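Local coordinates for TPR repeat-containing protein (Cytophaga hutchinsonii, PDB 3U4T) that is of unknown function but, as a tetratricopeptide-repeat protein, probably offers a curved helical scaffold for binding partner proteins or peptides, at residues D109-I114 with I128-K133; K143-L148 with D162-K167; Y226-Y231 with A242-I247. The protein carries 1 engineered substitution. One frame throughout, in Å; residues are numbered along the deposited sequence.

Contact 1 of 3, residues D109-I114 with I128-K133. Engineered in segment 128-133: Glu132 (natural residue Ser).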
loop_
_atom_site.group_PDB
_atom_site.type_symbol
_atom_site.label_atom_id
_atom_site.label_comp_id
_atom_site.label_asym_id
_atom_site.label_seq_id
_atom_site.Cartn_x
_atom_site.Cartn_y
_atom_site.Cartn_z
ATOM N N ASP A 109 8.110 -0.126 10.208
ATOM C CA ASP A 109 7.003 -0.344 9.294
ATOM C C ASP A 109 5.688 -0.599 10.042
ATOM O O ASP A 109 4.610 -0.426 9.470
ATOM C CB ASP A 109 7.336 -1.480 8.309
ATOM C CG ASP A 109 7.796 -2.755 8.995
ATOM O OD1 ASP A 109 8.578 -2.679 9.964
ATOM O OD2 ASP A 109 7.386 -3.844 8.547
HETATM N N MSE A 110 5.768 -0.986 11.322
HETATM C CA MSE A 110 4.561 -1.219 12.134
HETATM C C MSE A 110 3.807 0.103 12.275
HETATM O O MSE A 110 2.573 0.144 12.289
HETATM C CB MSE A 110 4.913 -1.743 13.538
HETATM C CG MSE A 110 5.456 -3.151 13.570
HETATM SE SE MSE A 110 4.269 -4.340 12.633
HETATM C CE MSE A 110 3.446 -5.206 14.102
ATOM N N TYR A 111 4.545 1.194 12.407
ATOM C CA TYR A 111 3.881 2.482 12.512
ATOM C C TYR A 111 3.198 2.772 11.185
ATOM O O TYR A 111 2.143 3.412 11.134
ATOM C CB TYR A 111 4.890 3.568 12.873
ATOM C CG TYR A 111 5.443 3.389 14.270
ATOM C CD1 TYR A 111 4.580 3.144 15.344
ATOM C CD2 TYR A 111 6.809 3.504 14.535
ATOM C CE1 TYR A 111 5.053 3.022 16.646
ATOM C CE2 TYR A 111 7.298 3.388 15.850
ATOM C CZ TYR A 111 6.404 3.152 16.895
ATOM O OH TYR A 111 6.828 3.094 18.203
ATOM N N GLY A 112 3.792 2.271 10.107
ATOM C CA GLY A 112 3.194 2.470 8.798
ATOM C C GLY A 112 1.892 1.693 8.719
ATOM O O GLY A 112 0.946 2.110 8.059
ATOM N N GLN A 113 1.859 0.553 9.401
ATOM C CA GLN A 113 0.682 -0.312 9.446
ATOM C C GLN A 113 -0.438 0.355 10.227
ATOM O O GLN A 113 -1.608 0.289 9.849
ATOM C CB GLN A 113 1.014 -1.640 10.132
ATOM C CG GLN A 113 1.740 -2.634 9.264
ATOM C CD GLN A 113 0.957 -2.962 8.031
ATOM O OE1 GLN A 113 1.204 -2.412 6.966
ATOM N NE2 GLN A 113 -0.016 -3.851 8.169
ATOM N N ILE A 114 -0.068 1.010 11.319
ATOM C CA ILE A 114 -1.052 1.670 12.157
ATOM C C ILE A 114 -1.604 2.908 11.458
ATOM O O ILE A 114 -2.802 3.192 11.527
ATOM C CB ILE A 114 -0.443 2.033 13.513
ATOM C CG1 ILE A 114 0.035 0.747 14.207
ATOM C CG2 ILE A 114 -1.461 2.763 14.352
ATOM C CD1 ILE A 114 0.544 0.918 15.637
ATOM N N ILE A 128 -1.254 10.288 9.565
ATOM C CA ILE A 128 -0.050 11.035 9.252
ATOM C C ILE A 128 0.932 10.987 10.411
ATOM O O ILE A 128 2.130 10.764 10.203
ATOM C CB ILE A 128 -0.357 12.511 8.977
ATOM C CG1 ILE A 128 -1.237 12.638 7.736
ATOM C CG2 ILE A 128 0.953 13.280 8.807
ATOM C CD1 ILE A 128 -1.662 14.056 7.464
ATOM N N GLN A 129 0.431 11.220 11.628
ATOM C CA GLN A 129 1.295 11.206 12.813
ATOM C C GLN A 129 2.129 9.943 12.867
ATOM O O GLN A 129 3.352 10.003 13.044
ATOM C CB GLN A 129 0.502 11.288 14.126
ATOM C CG GLN A 129 1.431 11.064 15.326
ATOM C CD GLN A 129 0.769 10.424 16.538
ATOM O OE1 GLN A 129 1.449 9.832 17.372
ATOM N NE2 GLN A 129 -0.554 10.561 16.655
ATOM N N TYR A 130 1.459 8.799 12.723
ATOM C CA TYR A 130 2.127 7.510 12.770
ATOM C C TYR A 130 2.966 7.189 11.539
ATOM O O TYR A 130 4.015 6.547 11.654
ATOM C CB TYR A 130 1.110 6.401 13.023
ATOM C CG TYR A 130 0.869 6.130 14.493
ATOM C CD1 TYR A 130 1.451 5.031 15.131
ATOM C CD2 TYR A 130 0.088 6.987 15.256
ATOM C CE1 TYR A 130 1.255 4.795 16.506
ATOM C CE2 TYR A 130 -0.112 6.761 16.624
ATOM C CZ TYR A 130 0.476 5.666 17.238
ATOM O OH TYR A 130 0.293 5.459 18.584
HETATM N N MSE A 131 2.509 7.616 10.363
HETATM C CA MSE A 131 3.288 7.373 9.157
HETATM C C MSE A 131 4.604 8.155 9.243
HETATM O O MSE A 131 5.621 7.711 8.725
HETATM C CB MSE A 131 2.504 7.780 7.910
HETATM C CG MSE A 131 1.643 6.658 7.329
HETATM SE SE MSE A 131 0.546 7.305 5.903
HETATM C CE MSE A 131 -0.725 5.830 5.856
ATOM N N GLU A 132 4.586 9.303 9.916
ATOM C CA GLU A 132 5.788 10.115 10.070
ATOM C C GLU A 132 6.789 9.506 11.050
ATOM O O GLU A 132 7.967 9.883 11.046
ATOM C CB GLU A 132 5.434 11.532 10.527
ATOM C CG GLU A 132 4.748 12.382 9.469
ATOM C CD GLU A 132 4.427 13.766 9.981
ATOM O OE1 GLU A 132 3.996 13.859 11.141
ATOM O OE2 GLU A 132 4.592 14.760 9.243
ATOM N N LYS A 133 6.320 8.577 11.889
ATOM C CA LYS A 133 7.187 7.902 12.863
ATOM C C LYS A 133 8.217 7.043 12.144
ATOM O O LYS A 133 9.186 6.597 12.744
ATOM C CB LYS A 133 6.382 6.989 13.795
ATOM C CG LYS A 133 5.554 7.696 14.883
ATOM C CD LYS A 133 5.002 6.651 15.864
ATOM C CE LYS A 133 3.928 7.218 16.798
ATOM N NZ LYS A 133 4.399 8.343 17.657
#
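Tyr111 and Ile114 meet Tyr130 and Lys133 where two consecutive helices, 109-120 and 124-131, fold back on each other as a helical hairpin consistent with those that build a tetratricopeptide-repeat solenoid. No hydrogen bond runs between 109-114 and 128-133, and the contact illustrates how packing alone can join two such segments. Side-chain carbons rest on backbone carbonyls: the CB of Tyr111 lies 3.3 Å from the carbonyl O of Tyr130, and the CB of Tyr130 faces the O of Tyr111 in return. Aromatic packing comes next. The two tyrosine rings approach obliquely, their planes at 61°, and touch through Tyr111 CD1 and Tyr130 CD1 at 3.7 Å. With CG of Tyr111 beside its own backbone N (chi1 -67°), one face of its ring is turned to Lys133. CH-pi contacts supply the rest. Lys133 CD sits nearly over the centre of the Tyr111 ring, 3.5 Å from the centroid, while the next carbon, CE, lies over the Tyr130 ring. The aliphatic lysine chain is thus wedged between two aromatic surfaces. On the opposite face of Tyr130, Ile114 CG2 lies 4.1 Å from the ring centroid, so this tyrosine is packed from both faces. Helix 90-103 backs the first segment, Val101 touching Tyr111 and Tyr97 touching Ile114. The lysine charge adds little to the Tyr111 contact, Lys133 NZ being 5.7 Å from that ring centroid; NZ instead makes a weak hydrogen bond of 3.3 Å to Gln129 OE1.

Contact 2 of 3, residues K143-L148 with D162-K167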
loop_
_atom_site.group_PDB
_atom_site.type_symbol
_atom_site.label_atom_id
_atom_site.label_comp_id
_atom_site.label_asym_id
_atom_site.label_seq_id
_atom_site.Cartn_x
_atom_site.Cartn_y
_atom_site.Cartn_z
ATOM N N LYS A 143 7.582 3.557 -0.730
ATOM C CA LYS A 143 6.221 3.336 -0.256
ATOM C C LYS A 143 5.945 4.211 0.955
ATOM O O LYS A 143 4.881 4.813 1.060
ATOM C CB LYS A 143 6.028 1.860 0.096
ATOM C CG LYS A 143 4.663 1.499 0.664
ATOM C CD LYS A 143 4.613 0.016 1.044
ATOM C CE LYS A 143 4.543 -0.897 -0.181
ATOM N NZ LYS A 143 3.143 -1.326 -0.496
ATOM N N VAL A 144 6.905 4.288 1.869
ATOM C CA VAL A 144 6.733 5.128 3.040
ATOM C C VAL A 144 6.342 6.532 2.586
ATOM O O VAL A 144 5.401 7.132 3.108
ATOM C CB VAL A 144 8.029 5.234 3.857
ATOM C CG1 VAL A 144 7.903 6.328 4.903
ATOM C CG2 VAL A 144 8.322 3.907 4.520
ATOM N N PHE A 145 7.066 7.057 1.605
ATOM C CA PHE A 145 6.778 8.395 1.112
ATOM C C PHE A 145 5.534 8.471 0.224
ATOM O O PHE A 145 4.888 9.520 0.144
ATOM C CB PHE A 145 7.990 8.952 0.375
ATOM C CG PHE A 145 9.146 9.279 1.276
ATOM C CD1 PHE A 145 10.355 8.598 1.155
ATOM C CD2 PHE A 145 9.037 10.288 2.220
ATOM C CE1 PHE A 145 11.436 8.921 1.953
ATOM C CE2 PHE A 145 10.113 10.621 3.026
ATOM C CZ PHE A 145 11.317 9.935 2.892
ATOM N N TYR A 146 5.199 7.363 -0.431
ATOM C CA TYR A 146 4.028 7.306 -1.303
ATOM C C TYR A 146 2.732 7.328 -0.475
ATOM O O TYR A 146 1.779 8.059 -0.787
ATOM C CB TYR A 146 4.075 6.033 -2.145
ATOM C CG TYR A 146 2.863 5.825 -3.026
ATOM C CD1 TYR A 146 2.214 4.593 -3.074
ATOM C CD2 TYR A 146 2.375 6.855 -3.828
ATOM C CE1 TYR A 146 1.105 4.391 -3.898
ATOM C CE2 TYR A 146 1.268 6.660 -4.658
ATOM C CZ TYR A 146 0.639 5.428 -4.684
ATOM O OH TYR A 146 -0.456 5.239 -5.496
ATOM N N GLU A 147 2.713 6.519 0.582
ATOM C CA GLU A 147 1.566 6.431 1.471
ATOM C C GLU A 147 1.441 7.654 2.358
ATOM O O GLU A 147 0.343 8.021 2.768
ATOM C CB GLU A 147 1.655 5.163 2.322
ATOM C CG GLU A 147 1.018 3.958 1.641
ATOM C CD GLU A 147 1.529 2.644 2.172
ATOM O OE1 GLU A 147 2.256 2.656 3.192
ATOM O OE2 GLU A 147 1.201 1.598 1.568
ATOM N N LEU A 148 2.568 8.291 2.653
ATOM C CA LEU A 148 2.534 9.473 3.481
ATOM C C LEU A 148 1.991 10.622 2.646
ATOM O O LEU A 148 1.165 11.405 3.123
ATOM C CB LEU A 148 3.935 9.789 4.015
ATOM C CG LEU A 148 4.097 11.057 4.870
ATOM C CD1 LEU A 148 3.060 11.119 5.986
ATOM C CD2 LEU A 148 5.501 11.067 5.440
ATOM N N ASP A 162 2.964 17.017 -2.198
ATOM C CA ASP A 162 3.847 17.188 -3.352
ATOM C C ASP A 162 5.292 16.873 -3.006
ATOM O O ASP A 162 5.938 16.086 -3.690
ATOM C CB ASP A 162 3.737 18.629 -3.890
ATOM C CG ASP A 162 4.163 18.757 -5.361
ATOM O OD1 ASP A 162 4.082 17.758 -6.105
ATOM O OD2 ASP A 162 4.556 19.872 -5.779
ATOM N N SER A 163 5.793 17.485 -1.939
ATOM C CA SER A 163 7.177 17.272 -1.510
ATOM C C SER A 163 7.420 15.800 -1.239
ATOM O O SER A 163 8.475 15.252 -1.574
ATOM C CB SER A 163 7.475 18.067 -0.239
ATOM O OG SER A 163 7.204 19.442 -0.438
ATOM N N SER A 164 6.432 15.165 -0.621
ATOM C CA SER A 164 6.532 13.755 -0.295
ATOM C C SER A 164 6.522 12.940 -1.583
ATOM O O SER A 164 7.140 11.880 -1.659
ATOM C CB SER A 164 5.371 13.356 0.625
ATOM O OG SER A 164 5.388 11.969 0.904
ATOM N N PHE A 165 5.817 13.421 -2.603
ATOM C CA PHE A 165 5.792 12.698 -3.869
ATOM C C PHE A 165 7.102 12.962 -4.612
ATOM O O PHE A 165 7.578 12.117 -5.370
ATOM C CB PHE A 165 4.587 13.117 -4.723
ATOM C CG PHE A 165 3.266 12.689 -4.152
ATOM C CD1 PHE A 165 3.080 11.378 -3.692
ATOM C CD2 PHE A 165 2.209 13.595 -4.049
ATOM C CE1 PHE A 165 1.853 10.985 -3.142
ATOM C CE2 PHE A 165 0.989 13.209 -3.504
ATOM C CZ PHE A 165 0.812 11.909 -3.048
ATOM N N VAL A 166 7.680 14.144 -4.393
ATOM C CA VAL A 166 8.960 14.482 -5.005
ATOM C C VAL A 166 9.988 13.484 -4.485
ATOM O O VAL A 166 10.934 13.138 -5.180
ATOM C CB VAL A 166 9.435 15.895 -4.615
ATOM C CG1 VAL A 166 10.911 16.045 -4.932
ATOM C CG2 VAL A 166 8.637 16.940 -5.369
ATOM N N LYS A 167 9.797 13.034 -3.247
ATOM C CA LYS A 167 10.697 12.065 -2.631
ATOM C C LYS A 167 10.563 10.696 -3.264
ATOM O O LYS A 167 11.556 9.972 -3.394
ATOM C CB LYS A 167 10.424 11.938 -1.131
ATOM C CG LYS A 167 11.127 12.957 -0.265
ATOM C CD LYS A 167 12.624 12.686 -0.223
ATOM C CE LYS A 167 13.307 13.607 0.773
ATOM N NZ LYS A 167 14.746 13.285 0.926
#
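Within one tetratricopeptide repeat, the antiparallel pair of helices 142-154 and 158-171 is joined where Phe145, Tyr146 and Leu148 face Ser164, Phe165 and Lys167. The short segments run at 157° to each other, and their axes come within 8.1 Å, close enough for a side chain of one helix to reach the backbone of the other. Ser164 does just that. Its OG donates to the carbonyl O of Phe145 across 2.6 Å, arriving in the carbonyl plane, on a lone pair, with a C=O...OG angle of 133°. The hydroxyl is swung across the interface by its first torsion, which sets OG opposite the backbone N (chi1 177°), and it also lies at the edge of the Phe145 ring and near Leu148 CB. One face of the Phe145 ring receives Lys167: CB stands 4.0 Å from the centroid, displaced toward the rim, and the chain then bends at chi2 and carries its amine away from the contact. Farther round the helices, Phe165 points an edge at the neighbouring backbone, its CE1 3.8 Å from the carbonyl O of Tyr146, and the same CE1 is 4.2 Å from Tyr146 CD2. Trp181 of helix 176-189 meets both of these rings, tying the pair to the next helix of the solenoid. Leu148, in turn, reaches back to Ile128 and Met131 of helix 124-131. The chemistry implies a mostly apolar interface with one hydrogen bond, in which a main-chain oxygen accepts from the buried serine's hydroxyl, a directional link that probably helps to set the register of Phe145 against Ser164.

Contact 3 of 3, residues Y226-Y231 with A242-I247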
loop_
_atom_site.group_PDB
_atom_site.type_symbol
_atom_site.label_atom_id
_atom_site.label_comp_id
_atom_site.label_asym_id
_atom_site.label_seq_id
_atom_site.Cartn_x
_atom_site.Cartn_y
_atom_site.Cartn_z
ATOM N N TYR A 226 -7.171 15.793 -18.355
ATOM C CA TYR A 226 -6.729 17.069 -17.806
ATOM C C TYR A 226 -6.257 17.958 -18.960
ATOM O O TYR A 226 -6.706 19.089 -19.114
ATOM C CB TYR A 226 -5.574 16.854 -16.825
ATOM C CG TYR A 226 -4.928 18.151 -16.375
ATOM C CD1 TYR A 226 -5.480 18.907 -15.339
ATOM C CD2 TYR A 226 -3.805 18.660 -17.031
ATOM C CE1 TYR A 226 -4.938 20.122 -14.969
ATOM C CE2 TYR A 226 -3.265 19.883 -16.668
ATOM C CZ TYR A 226 -3.830 20.605 -15.640
ATOM O OH TYR A 226 -3.280 21.812 -15.275
ATOM N N ILE A 227 -5.351 17.427 -19.773
ATOM C CA ILE A 227 -4.827 18.182 -20.895
ATOM C C ILE A 227 -5.952 18.706 -21.781
ATOM O O ILE A 227 -6.000 19.902 -22.087
ATOM C CB ILE A 227 -3.858 17.322 -21.734
ATOM C CG1 ILE A 227 -2.728 16.803 -20.845
ATOM C CG2 ILE A 227 -3.256 18.155 -22.863
ATOM C CD1 ILE A 227 -1.879 17.897 -20.256
ATOM N N ALA A 228 -6.863 17.823 -22.187
ATOM C CA ALA A 228 -7.980 18.241 -23.047
ATOM C C ALA A 228 -8.777 19.402 -22.453
ATOM O O ALA A 228 -9.192 20.307 -23.184
ATOM C CB ALA A 228 -8.901 17.062 -23.341
ATOM N N TYR A 229 -8.988 19.385 -21.137
ATOM C CA TYR A 229 -9.710 20.468 -20.475
ATOM C C TYR A 229 -8.813 21.696 -20.392
ATOM O O TYR A 229 -9.253 22.815 -20.617
ATOM C CB TYR A 229 -10.155 20.057 -19.066
ATOM C CG TYR A 229 -11.277 19.028 -19.045
ATOM C CD1 TYR A 229 -12.446 19.214 -19.796
ATOM C CD2 TYR A 229 -11.185 17.882 -18.251
ATOM C CE1 TYR A 229 -13.494 18.284 -19.752
ATOM C CE2 TYR A 229 -12.228 16.948 -18.199
ATOM C CZ TYR A 229 -13.379 17.156 -18.950
ATOM O OH TYR A 229 -14.416 16.250 -18.876
ATOM N N TYR A 230 -7.546 21.487 -20.066
ATOM C CA TYR A 230 -6.624 22.602 -19.975
ATOM C C TYR A 230 -6.657 23.378 -21.287
ATOM O O TYR A 230 -6.717 24.608 -21.301
ATOM C CB TYR A 230 -5.199 22.101 -19.760
ATOM C CG TYR A 230 -4.178 23.207 -19.879
ATOM C CD1 TYR A 230 -3.906 24.046 -18.798
ATOM C CD2 TYR A 230 -3.523 23.447 -21.086
ATOM C CE1 TYR A 230 -3.009 25.098 -18.912
ATOM C CE2 TYR A 230 -2.623 24.502 -21.216
ATOM C CZ TYR A 230 -2.368 25.322 -20.127
ATOM O OH TYR A 230 -1.452 26.341 -20.252
ATOM N N TYR A 231 -6.614 22.638 -22.391
ATOM C CA TYR A 231 -6.596 23.246 -23.705
ATOM C C TYR A 231 -7.922 23.805 -24.171
ATOM O O TYR A 231 -7.939 24.711 -24.996
ATOM C CB TYR A 231 -6.035 22.267 -24.737
ATOM C CG TYR A 231 -4.524 22.184 -24.696
ATOM C CD1 TYR A 231 -3.736 23.346 -24.722
ATOM C CD2 TYR A 231 -3.882 20.952 -24.645
ATOM C CE1 TYR A 231 -2.343 23.277 -24.697
ATOM C CE2 TYR A 231 -2.493 20.865 -24.622
ATOM C CZ TYR A 231 -1.726 22.031 -24.647
ATOM O OH TYR A 231 -0.353 21.920 -24.617
ATOM N N ALA A 242 -6.920 16.438 -29.962
ATOM C CA ALA A 242 -5.913 15.386 -30.024
ATOM C C ALA A 242 -5.912 14.592 -28.722
ATOM O O ALA A 242 -5.792 13.368 -28.728
ATOM C CB ALA A 242 -4.524 15.998 -30.271
ATOM N N ALA A 243 -6.040 15.295 -27.603
ATOM C CA ALA A 243 -6.050 14.632 -26.312
ATOM C C ALA A 243 -7.318 13.793 -26.222
ATOM O O ALA A 243 -7.286 12.647 -25.762
ATOM C CB ALA A 243 -6.001 15.662 -25.191
ATOM N N TRP A 244 -8.433 14.365 -26.676
ATOM C CA TRP A 244 -9.714 13.668 -26.661
ATOM C C TRP A 244 -9.587 12.422 -27.515
ATOM O O TRP A 244 -10.264 11.420 -27.273
ATOM C CB TRP A 244 -10.822 14.561 -27.221
ATOM C CG TRP A 244 -11.345 15.588 -26.255
ATOM C CD1 TRP A 244 -11.585 16.905 -26.514
ATOM C CD2 TRP A 244 -11.723 15.376 -24.886
ATOM N NE1 TRP A 244 -12.090 17.528 -25.398
ATOM C CE2 TRP A 244 -12.190 16.615 -24.391
ATOM C CE3 TRP A 244 -11.725 14.263 -24.041
ATOM C CZ2 TRP A 244 -12.636 16.770 -23.079
ATOM C CZ3 TRP A 244 -12.175 14.422 -22.734
ATOM C CH2 TRP A 244 -12.629 15.669 -22.271
ATOM N N LYS A 245 -8.710 12.483 -28.511
ATOM C CA LYS A 245 -8.519 11.340 -29.383
ATOM C C LYS A 245 -7.683 10.279 -28.693
ATOM O O LYS A 245 -8.007 9.101 -28.757
ATOM C CB LYS A 245 -7.865 11.767 -30.704
ATOM C CG LYS A 245 -8.796 12.553 -31.633
ATOM C CD LYS A 245 -8.073 13.071 -32.878
ATOM C CE LYS A 245 -9.007 13.894 -33.767
ATOM N NZ LYS A 245 -8.264 14.787 -34.705
ATOM N N ASN A 246 -6.614 10.676 -28.015
ATOM C CA ASN A 246 -5.791 9.678 -27.337
ATOM C C ASN A 246 -6.609 8.812 -26.392
ATOM O O ASN A 246 -6.278 7.648 -26.164
ATOM C CB ASN A 246 -4.675 10.343 -26.558
ATOM C CG ASN A 246 -3.821 11.199 -27.432
ATOM O OD1 ASN A 246 -3.631 10.888 -28.610
ATOM N ND2 ASN A 246 -3.291 12.281 -26.875
ATOM N N ILE A 247 -7.682 9.380 -25.849
ATOM C CA ILE A 247 -8.532 8.641 -24.928
ATOM C C ILE A 247 -9.372 7.580 -25.634
ATOM O O ILE A 247 -9.461 6.439 -25.161
ATOM C CB ILE A 247 -9.446 9.592 -24.155
ATOM C CG1 ILE A 247 -8.581 10.529 -23.316
ATOM C CG2 ILE A 247 -10.414 8.796 -23.265
ATOM C CD1 ILE A 247 -9.348 11.644 -22.666
#
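Ile227 opens the contact lightly, its CG2 branch resting 4.4 Å from Ala243 CB while the rest of the side chain turns toward Lys199 and Glu203 of helix 199-209. Ala228 follows and does more. Its methyl meets that of Ala243 at 3.7 Å, and it also lies over the centre of the indole of Trp244, 3.6 Å from the centroid of the six-membered ring. Small residues at this crossing allow close approach, the CA atoms of Ala228 and Ala243 being 5.2 Å apart. This alanine-lined crossing belongs to an antiparallel helical hairpin resembling those of tetratricopeptide repeats, the segments lying at 160°. Tyr229 comes next and completes a T-shaped pair: the edge of Trp244 is directed at the tyrosine face, with CH2 3.7 Å from Tyr229 CZ and the planes at 88°. Trp244 CG lies beside its own backbone N (chi1 -79°), which sends the indole across to helix 217-233. Without the indole, as with an alanine here, the Ala228 methyl and the Tyr229 face would probably lose their aromatic partner, and a gap would probably open beside Ala257 and Leu261 of helix 255-261.

All three contacts solve the same problem, joining two successive helices, but with different chemistry. Contacts 2 and 3, both between antiparallel segments, are buried, whereas contact 1 is only partly so, with a lysine at its margin. A hydrogen bond crosses between the segments in contact 2 alone; contact 1 depends on aromatic and lysine-aliphatic packing, and contact 3 on an alanine pair, with an indole that lies over one of them and turns its edge to a tyrosine. Each contact joins its own pair of helices; 124-131 of contact 1 and 142-154 of contact 2 follow each other in the chain and touch, Met131 SE packing 3.2 Å from Glu147 O. Contact 3 lies toward the C-terminal end, its centre about 27 Å from that of contact 2.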